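PDB 3BB7: interpain A from Prevotella intermedia, which probably acts as a cysteine protease of the C10 family, captured here in the zymogen form with part of its inhibitory prosegment attached. Local coordinates for residues Val86-Thr91 with Val270-Asn275; Leu187-Ala192 with Thr217-Thr222; Val280-Gly285 with Gly292-Asp297. The protein carries 1 engineered substitution. One frame throughout, in Å; residues are numbered along the deposited sequence. Where two conformers were deposited one is given.

Contact 1 (Val86-Thr91 with Val270-Asn275); sequences VSTLLT and VIDGYN
Val86 and Tyr274 form a single antiparallel beta bridge, by which an otherwise irregular segment is tied to the end of strand 267-274 in the central antiparallel sheet. Val86 both gives and takes: its N binds Tyr274 O at 2.9 Å with a nearly straight N-H (162°), while its O receives Tyr274 N on a lone pair in the carbonyl plane. Its side chain lies over one face of the Tyr274 ring, and CG2, anti to the carbonyl carbon, comes within 3.6 Å of CE1. The phenol is fixed at its far end too, where OH bonds to Ala83 O and Thr246 OG1. Backbone meets backbone closely here, Val86 O standing 3.1 Å from Gly273 CA.

Past the bridge the segment runs on to Asp272, which holds it at two further points. Thr88 sets CG2 against the carboxylate and points OG1 to Ser281 OG; that serine also binds Asp272 OD2, so the second carboxylate oxygen is satisfied from strand 280-283. Leu89 N donates to Asp272 O, and the Leu89 side chain leans over the same carbonyl oxygen, with CG 3.4 Å away. Leu90 points toward the strand, its CD2 resting 3.7 Å from Val270 CG1; its side chain also touches Tyr127 of helix 116-128. The aspartate reaches this corner because CG sits between backbone N and carbonyl carbon (chi1 69°). Leu90 N then meets Asp272 OD1 at 3.0 Å, on the anti side and 28° out of the carboxylate plane.

Contact 2 (Leu187-Ala192 with Thr217-Thr222); sequences LHCGVA and TYFGFT
The CA atoms of Ala192, in the last turn of helix 176-192, and Tyr218, near the C-terminal part of helix 208-218, are the nearest pair across the two segments, 6.4 Å apart. Along the first segment the helix keeps its regular bonding, with Ala192 N on His188 O, which places His188 and Ala192 one turn apart on the same flank. In the second segment, Gly220 departs from helical geometry with phi at 76°. A backbone bond between Phe221 and Leu215 accompanies this change.

The side chains meet by apolar packing. Phe219 lays its outer rim against the flank of the helix, between His188 and Ala192, and supplies much of the contact. CE1 lies 3.6 Å from Ala192 CB, and CZ lies 3.9 Å from His188 CB. The ring presents its edge to the helix backbone, with Cys189 N near the ring plane. Cys189 SG adds a sulfur-aromatic contact that is oblique, 5.0 Å from the Phe219 ring centroid and 48° off its normal. Tyr218 comes to Ala192 from another direction: its CD1 is 3.9 Å from CB of the alanine. The small methyl thus serves both rings at once. The imidazole of His188 leads away from the second segment, toward Phe156 and Tyr161, whose OH bonds to ND1.

Phe156 links the pieces, stacking on Tyr218 and meeting Phe219 edge-to-face, while Leu125 of helix 116-128 backs Phe219. The arrangement is a buried packing of helix 176-192 against the segment around Tyr218 and Phe219, in the mainly helical half of a papain-like (clan CA) peptidase, beside the central helix that begins at the predicted nucleophile position, Ala116 in this engineered variant.

Contact 3 (Val280-Gly285 with Gly292-Asp297); sequences VSVNWG and GYYKID
Strands 280-283 and 292-294 form an antiparallel beta hairpin, their short axes 4.5 Å apart and inclined at 125°. Val280 and Tyr294 make a hydrogen-bonded pair, Ser281 and Tyr293 a non-hydrogen-bonded one, and Val282 and Gly292 a second hydrogen-bonded pair. In this last pair Val282 N lies 2.8 Å from Gly292 O, whereas the return bond, Gly292 N to Val282 O, is weak at 3.3 Å.

On the face of Ser281 and Tyr293, the serine methylene sits over the phenol ring in a CH-pi contact, CB 3.9 Å from the centroid, while the hydroxyl bonds to Asp272 of strand 267-274. On the face of Val280, Val282 and Tyr294 the contacts are mainly apolar and aromatic. Trp284 turns its edge onto the Tyr294 ring in a T-shaped pair, planes at 66°, with CZ2 3.7 Å from Tyr294 CD2. Val282 CG2 adds to the same ring, and Val282 CG1 covers one face of the indole. Both polar ends are held by one acceptor: Trp284 NE1 and Tyr294 OH each bond to Val290 O in the hairpin loop. Farther along, Val280 CG2 and Ile296 CG2 meet at 3.9 Å.

The Trp284 end of the hairpin probably borders the active site, its side chain about 7 Å from that of His267, the predicted proton acceptor. Strand 267-274 flanks the hairpin on one side and strand 35-39 on the other; helix 49-68 packs on Trp284 and Tyr294, and helix 234-246 on Val280 and Ile296.

In the fold
Contacts 1 and 3 both reach one antiparallel sheet, their centres about 8 Å apart, through strands 267-274 (contact 1) and 280-283 (contact 3), neighbours in that sheet. They touch through the side chain of Ser281. Contact 2 stands apart, its centre about 23 Å from that of contact 1 and 25 Å from that of contact 3, in the helical part of the molecule. Along the chain it falls between the two segments of contact 1, and contact 3 follows both. Helix 116-128, with the predicted nucleophile position Ala116 at its start, packs against contacts 1 and 2; strand 267-274 begins at His267, the predicted proton acceptor, so the two halves probably meet at the active site.

Contact 1 (Val86-Thr91 with Val270-Asn275)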
loop_
_atom_site.group_PDB
_atom_site.type_symbol
_atom_site.label_atom_id
_atom_site.label_comp_id
_atom_site.label_asym_id
_atom_site.label_seq_id
_atom_site.Cartn_x
_atom_site.Cartn_y
_atom_site.Cartn_z
ATOM N N VAL A 86 8.890 8.121 13.109
ATOM C CA VAL A 86 7.496 7.772 13.415
ATOM C C VAL A 86 7.387 6.257 13.298
ATOM O O VAL A 86 7.513 5.698 12.215
ATOM C CB VAL A 86 6.506 8.483 12.448
ATOM C CG1 VAL A 86 5.078 7.979 12.673
ATOM C CG2 VAL A 86 6.620 10.018 12.653
ATOM N N SER A 87 7.226 5.567 14.426
ATOM C CA SER A 87 7.198 4.110 14.369
ATOM C C SER A 87 5.862 3.652 13.770
ATOM O O SER A 87 4.843 4.316 13.938
ATOM C CB SER A 87 7.442 3.494 15.738
ATOM O OG SER A 87 6.520 4.004 16.658
ATOM N N THR A 88 5.918 2.557 13.021
ATOM C CA THR A 88 4.770 1.892 12.404
ATOM C C THR A 88 3.456 2.142 13.145
ATOM O O THR A 88 3.308 1.713 14.294
ATOM C CB THR A 88 5.085 0.379 12.366
ATOM O OG1 THR A 88 6.359 0.204 11.728
ATOM C CG2 THR A 88 3.993 -0.425 11.602
ATOM N N LEU A 89 2.526 2.835 12.472
ATOM C CA LEU A 89 1.245 3.202 13.045
ATOM C C LEU A 89 0.159 2.133 12.966
ATOM O O LEU A 89 -0.654 2.012 13.905
ATOM C CB LEU A 89 0.717 4.482 12.366
ATOM C CG LEU A 89 1.558 5.725 12.689
ATOM C CD1 LEU A 89 1.153 6.908 11.815
ATOM C CD2 LEU A 89 1.438 6.134 14.173
ATOM N N LEU A 90 0.095 1.389 11.849
ATOM C CA LEU A 90 -0.984 0.409 11.716
ATOM C C LEU A 90 -0.723 -0.848 12.563
ATOM O O LEU A 90 0.443 -1.224 12.819
ATOM C CB LEU A 90 -1.096 -0.019 10.248
ATOM C CG LEU A 90 -1.967 0.760 9.264
ATOM C CD1 LEU A 90 -2.126 2.264 9.419
ATOM C CD2 LEU A 90 -1.599 0.332 7.829
ATOM N N THR A 91 -1.809 -1.523 12.972
ATOM C CA THR A 91 -1.675 -2.813 13.683
ATOM C C THR A 91 -2.236 -3.986 12.868
ATOM O O THR A 91 -2.132 -5.147 13.278
ATOM C CB THR A 91 -2.404 -2.752 15.035
ATOM O OG1 THR A 91 -3.763 -2.343 14.835
ATOM C CG2 THR A 91 -1.686 -1.723 15.954
ATOM N N VAL A 270 0.358 0.920 2.209
ATOM C CA VAL A 270 0.270 2.023 3.158
ATOM C C VAL A 270 1.665 2.379 3.667
ATOM O O VAL A 270 2.438 1.475 4.055
ATOM C CB VAL A 270 -0.668 1.713 4.360
ATOM C CG1 VAL A 270 -0.774 2.914 5.301
ATOM C CG2 VAL A 270 -2.027 1.278 3.832
ATOM N N ILE A 271 1.986 3.677 3.666
ATOM C CA ILE A 271 3.177 4.146 4.411
ATOM C C ILE A 271 2.681 4.577 5.764
ATOM O O ILE A 271 1.855 5.506 5.885
ATOM C CB ILE A 271 3.904 5.325 3.720
ATOM C CG1 ILE A 271 4.481 4.857 2.362
ATOM C CG2 ILE A 271 4.989 5.946 4.676
ATOM C CD1 ILE A 271 4.996 6.021 1.532
ATOM N N ASP A 272 3.202 3.939 6.799
ATOM C CA ASP A 272 2.712 4.193 8.138
ATOM C C ASP A 272 3.795 4.530 9.144
ATOM O O ASP A 272 3.591 4.412 10.348
ATOM C CB ASP A 272 1.814 3.049 8.629
ATOM C CG ASP A 272 2.553 1.769 8.877
ATOM O OD1 ASP A 272 1.963 0.896 9.558
ATOM O OD2 ASP A 272 3.718 1.611 8.417
ATOM N N GLY A 273 4.922 5.031 8.650
ATOM C CA GLY A 273 5.983 5.508 9.567
ATOM C C GLY A 273 7.240 5.775 8.761
ATOM O O GLY A 273 7.276 5.561 7.533
ATOM N N TYR A 274 8.298 6.168 9.460
ATOM C CA TYR A 274 9.619 6.327 8.856
ATOM C C TYR A 274 10.647 6.293 9.953
ATOM O O TYR A 274 10.326 6.543 11.121
ATOM C CB TYR A 274 9.747 7.624 8.057
ATOM C CG TYR A 274 9.531 8.924 8.814
ATOM C CD1 TYR A 274 8.293 9.557 8.821
ATOM C CD2 TYR A 274 10.576 9.530 9.516
ATOM C CE1 TYR A 274 8.112 10.743 9.506
ATOM C CE2 TYR A 274 10.397 10.716 10.200
ATOM C CZ TYR A 274 9.165 11.333 10.165
ATOM O OH TYR A 274 8.977 12.512 10.835
ATOM N N ASN A 275 11.874 5.949 9.574
ATOM C CA ASN A 275 12.954 5.924 10.557
ATOM C C ASN A 275 13.895 7.112 10.366
ATOM O O ASN A 275 13.698 7.945 9.461
ATOM C CB ASN A 275 13.671 4.547 10.618
ATOM C CG ASN A 275 14.513 4.221 9.394
ATOM O OD1 ASN A 275 14.784 5.069 8.546
ATOM N ND2 ASN A 275 14.930 2.946 9.294
#

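Contact 2 (Leu187-Ala192 with Thr217-Thr222)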
loop_
_atom_site.group_PDB
_atom_site.type_symbol
_atom_site.label_atom_id
_atom_site.label_comp_id
_atom_site.label_asym_id
_atom_site.label_seq_id
_atom_site.Cartn_x
_atom_site.Cartn_y
_atom_site.Cartn_z
ATOM N N LEU A 187 -15.264 -4.115 0.521
ATOM C CA LEU A 187 -16.150 -3.968 -0.627
ATOM C C LEU A 187 -16.430 -2.481 -0.857
ATOM O O LEU A 187 -16.329 -1.978 -1.967
ATOM C CB LEU A 187 -17.443 -4.724 -0.365
ATOM C CG LEU A 187 -18.671 -4.306 -1.174
ATOM C CD1 LEU A 187 -18.455 -4.816 -2.522
ATOM C CD2 LEU A 187 -19.932 -4.885 -0.561
ATOM N N HIS A 188 -16.722 -1.757 0.216
ATOM C CA HIS A 188 -17.063 -0.343 0.070
ATOM C C HIS A 188 -15.878 0.470 -0.426
ATOM O O HIS A 188 -16.046 1.347 -1.292
ATOM C CB HIS A 188 -17.601 0.183 1.383
ATOM C CG HIS A 188 -18.984 -0.291 1.679
ATOM N ND1 HIS A 188 -19.878 0.469 2.403
ATOM C CD2 HIS A 188 -19.648 -1.418 1.306
ATOM C CE1 HIS A 188 -21.024 -0.192 2.504
ATOM N NE2 HIS A 188 -20.921 -1.323 1.825
ATOM N N CYS A 189 -14.679 0.145 0.062
ATOM C CA CYS A 189 -13.474 0.862 -0.420
ATOM C C CYS A 189 -13.253 0.599 -1.896
ATOM O O CYS A 189 -12.835 1.526 -2.631
ATOM C CB CYS A 189 -12.240 0.461 0.378
ATOM S SG CYS A 189 -12.256 1.120 2.067
ATOM N N GLY A 190 -13.493 -0.642 -2.339
ATOM C CA GLY A 190 -13.354 -0.937 -3.780
ATOM C C GLY A 190 -14.387 -0.197 -4.624
ATOM O O GLY A 190 -14.049 0.443 -5.642
ATOM N N VAL A 191 -15.668 -0.317 -4.267
ATOM C CA VAL A 191 -16.724 0.339 -5.053
ATOM C C VAL A 191 -16.481 1.860 -5.099
ATOM O O VAL A 191 -16.606 2.498 -6.149
ATOM C CB VAL A 191 -18.105 0.008 -4.481
ATOM C CG1 VAL A 191 -19.183 0.883 -5.135
ATOM C CG2 VAL A 191 -18.389 -1.500 -4.680
ATOM N N ALA A 192 -16.121 2.450 -3.959
ATOM C CA ALA A 192 -15.802 3.897 -3.898
ATOM C C ALA A 192 -14.662 4.296 -4.836
ATOM O O ALA A 192 -14.645 5.428 -5.342
ATOM C CB ALA A 192 -15.464 4.306 -2.505
ATOM N N THR A 217 -16.399 11.658 -1.603
ATOM C CA THR A 217 -17.826 11.587 -1.883
ATOM C C THR A 217 -18.592 10.596 -1.038
ATOM O O THR A 217 -19.693 10.923 -0.536
ATOM C CB THR A 217 -18.054 11.323 -3.368
ATOM O OG1 THR A 217 -17.605 12.484 -4.077
ATOM C CG2 THR A 217 -19.522 11.107 -3.699
ATOM N N TYR A 218 -18.063 9.373 -0.927
ATOM C CA TYR A 218 -18.783 8.285 -0.270
ATOM C C TYR A 218 -18.383 8.116 1.187
ATOM O O TYR A 218 -19.155 7.586 1.974
ATOM C CB TYR A 218 -18.588 6.969 -1.032
ATOM C CG TYR A 218 -19.065 7.069 -2.454
ATOM C CD1 TYR A 218 -18.187 6.957 -3.517
ATOM C CD2 TYR A 218 -20.418 7.274 -2.735
ATOM C CE1 TYR A 218 -18.607 7.072 -4.821
ATOM C CE2 TYR A 218 -20.876 7.337 -4.047
ATOM C CZ TYR A 218 -19.963 7.269 -5.095
ATOM O OH TYR A 218 -20.390 7.384 -6.401
ATOM N N PHE A 219 -17.190 8.579 1.562
ATOM C CA PHE A 219 -16.759 8.446 2.951
ATOM C C PHE A 219 -16.681 9.762 3.709
ATOM O O PHE A 219 -16.483 9.766 4.936
ATOM C CB PHE A 219 -15.432 7.703 3.059
ATOM C CG PHE A 219 -15.522 6.238 2.705
ATOM C CD1 PHE A 219 -15.108 5.784 1.461
ATOM C CD2 PHE A 219 -15.968 5.298 3.640
ATOM C CE1 PHE A 219 -15.153 4.411 1.128
ATOM C CE2 PHE A 219 -16.003 3.925 3.334
ATOM C CZ PHE A 219 -15.587 3.472 2.077
ATOM N N GLY A 220 -16.793 10.870 2.980
ATOM C CA GLY A 220 -16.823 12.197 3.583
ATOM C C GLY A 220 -15.487 12.750 4.060
ATOM O O GLY A 220 -15.455 13.647 4.908
ATOM N N PHE A 221 -14.389 12.248 3.504
ATOM C CA PHE A 221 -13.077 12.820 3.792
ATOM C C PHE A 221 -12.861 14.064 2.944
ATOM O O PHE A 221 -12.332 13.990 1.822
ATOM C CB PHE A 221 -11.946 11.826 3.533
ATOM C CG PHE A 221 -11.901 10.694 4.516
ATOM C CD1 PHE A 221 -11.402 10.893 5.807
ATOM C CD2 PHE A 221 -12.416 9.448 4.179
ATOM C CE1 PHE A 221 -11.345 9.815 6.740
ATOM C CE2 PHE A 221 -12.414 8.379 5.080
ATOM C CZ PHE A 221 -11.858 8.549 6.364
ATOM N N THR A 222 -13.320 15.191 3.489
ATOM C CA THR A 222 -13.331 16.449 2.750
ATOM C C THR A 222 -11.985 16.782 2.115
ATOM O O THR A 222 -11.952 17.300 0.988
ATOM C CB THR A 222 -13.789 17.575 3.674
ATOM O OG1 THR A 222 -12.837 17.766 4.714
ATOM C CG2 THR A 222 -15.071 17.225 4.290
#

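Contact 3 (Val280-Gly285 with Gly292-Asp297)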
loop_
_atom_site.group_PDB
_atom_site.type_symbol
_atom_site.label_atom_id
_atom_site.label_comp_id
_atom_site.label_asym_id
_atom_site.label_seq_id
_atom_site.Cartn_x
_atom_site.Cartn_y
_atom_site.Cartn_z
ATOM N N VAL A 280 10.875 4.200 4.881
ATOM C CA VAL A 280 9.472 4.295 5.291
ATOM C C VAL A 280 8.945 2.931 5.740
ATOM O O VAL A 280 9.317 1.891 5.172
ATOM C CB VAL A 280 8.601 4.902 4.176
ATOM C CG1 VAL A 280 8.995 6.355 3.951
ATOM C CG2 VAL A 280 8.713 4.090 2.864
ATOM N N SER A 281 8.087 2.929 6.761
ATOM C CA SER A 281 7.389 1.738 7.167
ATOM C C SER A 281 6.286 1.464 6.175
ATOM O O SER A 281 5.458 2.344 5.897
ATOM C CB SER A 281 6.811 1.940 8.564
ATOM O OG SER A 281 6.102 0.787 8.991
ATOM N N VAL A 282 6.270 0.248 5.642
ATOM C CA VAL A 282 5.335 -0.148 4.589
ATOM C C VAL A 282 4.496 -1.352 5.028
ATOM O O VAL A 282 5.032 -2.355 5.538
ATOM C CB VAL A 282 6.072 -0.527 3.308
ATOM C CG1 VAL A 282 5.099 -0.969 2.209
ATOM C CG2 VAL A 282 6.947 0.633 2.790
ATOM N N ASN A 283 3.185 -1.204 4.830
ATOM C CA ASN A 283 2.239 -2.301 4.960
ATOM C C ASN A 283 1.746 -2.627 3.565
ATOM O O ASN A 283 1.000 -1.864 2.991
ATOM C CB ASN A 283 1.102 -1.898 5.895
ATOM C CG ASN A 283 0.171 -3.061 6.208
ATOM O OD1 ASN A 283 -0.254 -3.776 5.303
ATOM N ND2 ASN A 283 -0.106 -3.276 7.504
ATOM N N TRP A 284 2.215 -3.732 3.002
ATOM C CA TRP A 284 1.943 -4.052 1.599
ATOM C C TRP A 284 0.522 -4.540 1.357
ATOM O O TRP A 284 0.132 -4.679 0.198
ATOM C CB TRP A 284 2.880 -5.153 1.084
ATOM C CG TRP A 284 4.349 -4.840 1.219
ATOM C CD1 TRP A 284 5.213 -5.353 2.154
ATOM C CD2 TRP A 284 5.126 -3.966 0.384
ATOM N NE1 TRP A 284 6.485 -4.855 1.945
ATOM C CE2 TRP A 284 6.454 -3.983 0.887
ATOM C CE3 TRP A 284 4.819 -3.128 -0.713
ATOM C CZ2 TRP A 284 7.477 -3.235 0.327
ATOM C CZ3 TRP A 284 5.881 -2.357 -1.272
ATOM C CH2 TRP A 284 7.177 -2.431 -0.741
ATOM N N GLY A 285 -0.221 -4.844 2.413
ATOM C CA GLY A 285 -1.595 -5.342 2.276
ATOM C C GLY A 285 -1.610 -6.752 1.698
ATOM O O GLY A 285 -2.507 -7.109 0.954
ATOM N N GLY A 292 7.718 -4.070 6.453
ATOM C CA GLY A 292 8.995 -3.623 7.031
ATOM C C GLY A 292 9.317 -2.217 6.596
ATOM O O GLY A 292 8.423 -1.486 6.154
ATOM N N TYR A 293 10.591 -1.830 6.707
ATOM C CA TYR A 293 11.039 -0.485 6.319
ATOM C C TYR A 293 11.798 -0.562 5.015
ATOM O O TYR A 293 12.698 -1.393 4.841
ATOM C CB TYR A 293 11.923 0.084 7.410
ATOM C CG TYR A 293 11.164 0.622 8.613
ATOM C CD1 TYR A 293 11.035 1.995 8.821
ATOM C CD2 TYR A 293 10.548 -0.235 9.509
ATOM C CE1 TYR A 293 10.365 2.485 9.948
ATOM C CE2 TYR A 293 9.872 0.247 10.642
ATOM C CZ TYR A 293 9.759 1.610 10.827
ATOM O OH TYR A 293 9.110 2.073 11.957
ATOM N N TYR A 294 11.440 0.321 4.096
ATOM C CA TYR A 294 11.956 0.282 2.728
ATOM C C TYR A 294 12.312 1.658 2.211
ATOM O O TYR A 294 11.672 2.641 2.562
ATOM C CB TYR A 294 10.881 -0.346 1.814
ATOM C CG TYR A 294 10.672 -1.819 2.142
ATOM C CD1 TYR A 294 11.480 -2.792 1.549
ATOM C CD2 TYR A 294 9.697 -2.241 3.056
ATOM C CE1 TYR A 294 11.358 -4.135 1.867
ATOM C CE2 TYR A 294 9.545 -3.627 3.370
ATOM C CZ TYR A 294 10.382 -4.556 2.742
ATOM O OH TYR A 294 10.314 -5.902 3.036
ATOM N N LYS A 295 13.308 1.732 1.352
ATOM C CA LYS A 295 13.635 3.010 0.713
ATOM C C LYS A 295 12.657 3.376 -0.392
ATOM O O LYS A 295 12.355 2.575 -1.289
ATOM C CB LYS A 295 15.053 2.943 0.144
ATOM C CG LYS A 295 16.122 3.024 1.245
ATOM C CD LYS A 295 17.487 3.265 0.683
ATOM C CE LYS A 295 18.444 3.722 1.777
ATOM N NZ LYS A 295 18.446 5.200 1.985
ATOM N N ILE A 296 12.177 4.608 -0.340
ATOM C CA ILE A 296 11.466 5.197 -1.476
ATOM C C ILE A 296 12.116 6.513 -1.947
ATOM O O ILE A 296 11.841 6.971 -3.063
ATOM C CB ILE A 296 9.952 5.421 -1.260
ATOM C CG1 ILE A 296 9.722 6.468 -0.170
ATOM C CG2 ILE A 296 9.238 4.064 -0.990
ATOM C CD1 ILE A 296 8.290 7.038 -0.141
ATOM N N ASP A 297 12.970 7.118 -1.127
ATOM C CA ASP A 297 13.572 8.385 -1.555
ATOM C C ASP A 297 14.280 8.277 -2.902
ATOM O O ASP A 297 14.149 9.149 -3.765
ATOM C CB ASP A 297 14.515 8.966 -0.483
ATOM C CG ASP A 297 15.560 7.975 0.029
ATOM O OD1 ASP A 297 15.624 6.797 -0.402
ATOM O OD2 ASP A 297 16.361 8.397 0.900
#